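Tissue factor pathway inhibitor 2 (Homo sapiens, PDB 1ZR0) inhibits the serine proteases trypsin, plasmin and factor VIIa/tissue factor, and factor Xa weakly, this chain being the first of its three Kunitz inhibitory domains. Local coordinates at residues N47-T51 against W52-D56. Residues are numbered along the deposited sequence; the frame is centred on the assembly and turned at random.
Sequences NNFYT and WEACD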
loop_
_atom_site.group_PDB
_atom_site.type_symbol
_atom_site.label_atom_id
_atom_site.label_comp_id
_atom_site.label_asym_id
_atom_site.label_seq_id
_atom_site.Cartn_x
_atom_site.Cartn_y
_atom_site.Cartn_z
ATOM N N ASN B 47 1.663 1.997 21.193
ATOM C CA ASN B 47 0.336 2.553 21.360
ATOM C C ASN B 47 -0.525 2.317 20.117
ATOM O O ASN B 47 -0.790 3.226 19.368
ATOM C CB ASN B 47 0.383 4.003 21.744
ATOM C CG ASN B 47 -0.920 4.540 22.267
ATOM O OD1 ASN B 47 -1.869 3.827 22.520
ATOM N ND2 ASN B 47 -0.936 5.856 22.525
ATOM N N ASN B 48 -0.861 1.068 19.906
ATOM C CA ASN B 48 -1.328 0.554 18.615
ATOM C C ASN B 48 -1.978 -0.808 18.895
ATOM O O ASN B 48 -1.299 -1.810 19.214
ATOM C CB ASN B 48 -0.174 0.431 17.627
ATOM C CG ASN B 48 -0.666 0.012 16.246
ATOM O OD1 ASN B 48 -1.733 -0.598 16.134
ATOM N ND2 ASN B 48 0.137 0.268 15.241
ATOM N N PHE B 49 -3.300 -0.857 18.903
ATOM C CA PHE B 49 -4.027 -2.017 19.334
ATOM C C PHE B 49 -4.998 -2.407 18.244
ATOM O O PHE B 49 -5.516 -1.550 17.481
ATOM C CB PHE B 49 -4.835 -1.697 20.604
ATOM C CG PHE B 49 -3.962 -1.275 21.716
ATOM C CD1 PHE B 49 -3.369 -2.236 22.528
ATOM C CD2 PHE B 49 -3.697 0.047 21.951
ATOM C CE1 PHE B 49 -2.482 -1.824 23.525
ATOM C CE2 PHE B 49 -2.843 0.474 22.968
ATOM C CZ PHE B 49 -2.236 -0.474 23.778
ATOM N N TYR B 50 -5.341 -3.685 18.219
ATOM C CA TYR B 50 -6.240 -4.204 17.158
ATOM C C TYR B 50 -7.724 -3.879 17.365
ATOM O O TYR B 50 -8.546 -3.892 16.411
ATOM C CB TYR B 50 -6.054 -5.717 17.093
ATOM C CG TYR B 50 -4.814 -6.127 16.432
ATOM C CD1 TYR B 50 -4.585 -5.797 15.078
ATOM C CD2 TYR B 50 -3.791 -6.770 17.140
ATOM C CE1 TYR B 50 -3.449 -6.186 14.440
ATOM C CE2 TYR B 50 -2.617 -7.163 16.503
ATOM C CZ TYR B 50 -2.442 -6.849 15.154
ATOM O OH TYR B 50 -1.299 -7.256 14.494
ATOM N N THR B 51 -8.109 -3.591 18.600
ATOM C CA THR B 51 -9.491 -3.446 19.029
ATOM C C THR B 51 -9.644 -2.400 20.112
ATOM O O THR B 51 -8.677 -2.143 20.842
ATOM C CB THR B 51 -10.095 -4.802 19.516
ATOM O OG1 THR B 51 -9.462 -5.190 20.753
ATOM C CG2 THR B 51 -9.838 -5.935 18.517
ATOM N N TRP B 52 -10.824 -1.789 20.246
ATOM C CA TRP B 52 -11.044 -0.849 21.331
ATOM C C TRP B 52 -10.820 -1.578 22.718
ATOM O O TRP B 52 -10.137 -1.073 23.600
ATOM C CB TRP B 52 -12.422 -0.257 21.227
ATOM C CG TRP B 52 -12.721 0.651 22.335
ATOM C CD1 TRP B 52 -12.460 1.963 22.408
ATOM C CD2 TRP B 52 -13.240 0.272 23.623
ATOM N NE1 TRP B 52 -12.817 2.436 23.647
ATOM C CE2 TRP B 52 -13.288 1.415 24.407
ATOM C CE3 TRP B 52 -13.657 -0.946 24.184
ATOM C CZ2 TRP B 52 -13.789 1.422 25.741
ATOM C CZ3 TRP B 52 -14.157 -0.939 25.523
ATOM C CH2 TRP B 52 -14.227 0.254 26.250
ATOM N N GLU B 53 -11.310 -2.800 22.812
ATOM C CA GLU B 53 -11.201 -3.605 24.069
ATOM C C GLU B 53 -9.764 -3.790 24.503
ATOM O O GLU B 53 -9.427 -3.621 25.682
ATOM C CB GLU B 53 -11.906 -4.948 23.832
ATOM C CG GLU B 53 -11.925 -5.857 25.037
ATOM C CD GLU B 53 -12.954 -5.481 26.101
ATOM O OE1 GLU B 53 -13.776 -4.566 25.857
ATOM O OE2 GLU B 53 -12.962 -6.153 27.199
ATOM N N ALA B 54 -8.889 -4.137 23.574
ATOM C CA ALA B 54 -7.489 -4.341 23.845
ATOM C C ALA B 54 -6.812 -3.110 24.394
ATOM O O ALA B 54 -6.083 -3.172 25.441
ATOM C CB ALA B 54 -6.783 -4.814 22.653
ATOM N N CYS B 55 -7.060 -1.981 23.727
ATOM C CA CYS B 55 -6.646 -0.679 24.212
ATOM C C CYS B 55 -7.191 -0.337 25.595
ATOM O O CYS B 55 -6.434 0.080 26.477
ATOM C CB CYS B 55 -7.001 0.416 23.132
ATOM S SG CYS B 55 -6.234 1.984 23.472
ATOM N N ASP B 56 -8.480 -0.508 25.803
ATOM C CA ASP B 56 -9.167 -0.209 27.062
ATOM C C ASP B 56 -8.537 -1.047 28.209
ATOM O O ASP B 56 -8.202 -0.475 29.265
ATOM C CB ASP B 56 -10.617 -0.567 26.905
ATOM C CG ASP B 56 -11.500 -0.143 28.102
ATOM O OD1 ASP B 56 -11.526 1.015 28.580
ATOM O OD2 ASP B 56 -12.164 -0.977 28.630
#
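Thr51 is the N-cap of the C-terminal helix 52-58 of this Kunitz (BPTI-type) domain; its OG1 accepts a capping bond from Ala54 N at 3.1 Å, a compact example of how a side chain can stand in for the missing preceding turn. With chi1 at 69°, Thr51 OG1 sits between the backbone N and the carbonyl carbon of its own residue, which turns it toward Ala54 N and leaves it 3.3 Å from Ala54 CB. The carbonyl of the same threonine adds a weak but nearly straight bond, Cys55 N to Thr51 O at 3.3 Å. Two residues earlier, Phe49 folds back against the helix: Cys55 CA lies over one ring face in a CH-pi contact, 3.8 Å from the centroid, while Cys55 SG approaches the ring obliquely. Phe49 CD2 also meets Cys55 CB at 3.5 Å, and Phe49 CB rests near the methyl of Ala54. An alanine in place of Phe49 keeps CB but removes the ring, and is likely to leave Cys55 CA and SG without their aromatic partner. Farther out, backbone bonding to Tyr25 ties Phe49 to strand 22-28, and the disulfide to Cys34 anchors the helix on strand 33-39. That sulfur is directed by a chi1 of -168°, with SG anti to the backbone N of Cys55 and 3.5 Å from Phe49 CD2.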